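Local coordinates for protein probable adenylyl-sulfate kinase (Aeropyrum pernix, PDB 2YVU) that probably phosphorylates adenosine 5'-phosphosulfate with ATP to give 3'-phosphoadenylyl sulfate, the activated form of sulfate, at residues R105-E108 and P113-E116. Residues are numbered along the deposited sequence; the frame is centred on the assembly and turned at random.
Sequences RIVE and PFLE
Val107, near the end of helix 97-109, packs against Phe114 at the start of strand 114-120, and this apolar pair carries most of the contact. Both methyls and CB of Val107 gather round one ring corner: CG2 lies 3.7 Å from Phe114 CD2 and approaches the ring obliquely. CG1 reaches the root of the same side chain, 4.0 Å from Phe114 CB. CG of Phe114 lies anti to the backbone N (chi1 -178°), which runs the ring across the valine at about a right angle, and chi2 of -92° puts CD2 on the side of Val107. Cutting Val107 back to an alanine removes both methyls and would probably open a gap beside Phe114 CD2 and CB, with the ring freer to shift.

At the exposed border, the aliphatic part of Glu108 adds a looser touch, its CG 4.1 Å from Phe114 CB. The carboxylate takes no part in that packing: Glu108 OE2 forms a salt bridge with Arg104, one turn earlier on the helix, whose guanidinium also pairs with Glu116. No hydrogen bond links 105-108 to 113-116.

The contact joins helix 97-109 to the parallel sheet of this P-loop kinase fold, where the chain turns from that helix into strand 114-120. Val15 of the adjoining strand 14-19 touches both Val107 and Phe114, Trp17 meets the phenylalanine ring, and Ile106 faces helix 64-82.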
loop_
_atom_site.group_PDB
_atom_site.type_symbol
_atom_site.label_atom_id
_atom_site.label_comp_id
_atom_site.label_asym_id
_atom_site.label_seq_id
_atom_site.Cartn_x
_atom_site.Cartn_y
_atom_site.Cartn_z
ATOM N N ARG A 105 -15.080 0.857 -6.591
ATOM C CA ARG A 105 -14.756 1.033 -8.007
ATOM C C ARG A 105 -13.316 0.668 -8.329
ATOM O O ARG A 105 -13.032 -0.031 -9.304
ATOM C CB ARG A 105 -14.980 2.486 -8.452
ATOM C CG ARG A 105 -16.431 2.908 -8.597
ATOM C CD ARG A 105 -16.581 4.118 -9.550
ATOM N NE ARG A 105 -15.824 5.304 -9.133
ATOM C CZ ARG A 105 -16.210 6.163 -8.192
ATOM N NH1 ARG A 105 -17.360 5.985 -7.551
ATOM N NH2 ARG A 105 -15.443 7.205 -7.891
ATOM N N ILE A 106 -12.402 1.188 -7.525
ATOM C CA ILE A 106 -10.995 0.921 -7.727
ATOM C C ILE A 106 -10.724 -0.564 -7.654
ATOM O O ILE A 106 -10.023 -1.110 -8.510
ATOM C CB ILE A 106 -10.157 1.685 -6.697
ATOM C CG1 ILE A 106 -10.204 3.180 -7.052
ATOM C CG2 ILE A 106 -8.738 1.122 -6.645
ATOM C CD1 ILE A 106 -9.684 4.125 -5.974
ATOM N N VAL A 107 -11.305 -1.235 -6.667
ATOM C CA VAL A 107 -11.083 -2.688 -6.523
ATOM C C VAL A 107 -11.731 -3.508 -7.665
ATOM O O VAL A 107 -11.090 -4.401 -8.259
ATOM C CB VAL A 107 -11.617 -3.188 -5.142
ATOM C CG1 VAL A 107 -11.494 -4.702 -5.022
ATOM C CG2 VAL A 107 -10.802 -2.496 -3.991
ATOM N N GLU A 108 -12.981 -3.181 -7.991
ATOM C CA GLU A 108 -13.725 -3.904 -9.021
ATOM C C GLU A 108 -13.132 -3.745 -10.408
ATOM O O GLU A 108 -13.235 -4.646 -11.230
ATOM C CB GLU A 108 -15.198 -3.474 -9.017
ATOM C CG GLU A 108 -15.873 -3.789 -7.698
ATOM C CD GLU A 108 -17.378 -3.700 -7.747
ATOM O OE1 GLU A 108 -17.914 -2.851 -8.492
ATOM O OE2 GLU A 108 -18.029 -4.470 -7.014
ATOM N N PRO A 113 -13.243 -9.131 -6.488
ATOM C CA PRO A 113 -14.493 -9.123 -5.730
ATOM C C PRO A 113 -14.352 -8.163 -4.545
ATOM O O PRO A 113 -13.333 -8.182 -3.855
ATOM C CB PRO A 113 -14.626 -10.566 -5.268
ATOM C CG PRO A 113 -13.974 -11.315 -6.380
ATOM C CD PRO A 113 -12.741 -10.502 -6.647
ATOM N N PHE A 114 -15.361 -7.325 -4.323
ATOM C CA PHE A 114 -15.322 -6.374 -3.218
ATOM C C PHE A 114 -16.549 -6.614 -2.351
ATOM O O PHE A 114 -17.673 -6.312 -2.754
ATOM C CB PHE A 114 -15.303 -4.939 -3.761
ATOM C CG PHE A 114 -15.203 -3.873 -2.689
ATOM C CD1 PHE A 114 -16.352 -3.289 -2.149
ATOM C CD2 PHE A 114 -13.959 -3.431 -2.244
ATOM C CE1 PHE A 114 -16.260 -2.277 -1.191
ATOM C CE2 PHE A 114 -13.850 -2.417 -1.280
ATOM C CZ PHE A 114 -15.000 -1.836 -0.753
ATOM N N LEU A 115 -16.329 -7.161 -1.161
ATOM C CA LEU A 115 -17.433 -7.461 -0.253
ATOM C C LEU A 115 -17.619 -6.394 0.816
ATOM O O LEU A 115 -16.835 -6.300 1.762
ATOM C CB LEU A 115 -17.208 -8.818 0.430
ATOM C CG LEU A 115 -16.951 -9.982 -0.524
ATOM C CD1 LEU A 115 -16.597 -11.251 0.241
ATOM C CD2 LEU A 115 -18.180 -10.177 -1.369
ATOM N N GLU A 116 -18.664 -5.594 0.669
ATOM C CA GLU A 116 -18.959 -4.542 1.627
ATOM C C GLU A 116 -19.785 -5.150 2.761
ATOM O O GLU A 116 -20.942 -5.546 2.580
ATOM C CB GLU A 116 -19.711 -3.415 0.933
ATOM C CG GLU A 116 -20.038 -2.226 1.810
ATOM C CD GLU A 116 -20.433 -1.012 0.977
ATOM O OE1 GLU A 116 -20.829 -1.194 -0.186
ATOM O OE2 GLU A 116 -20.349 0.121 1.477
#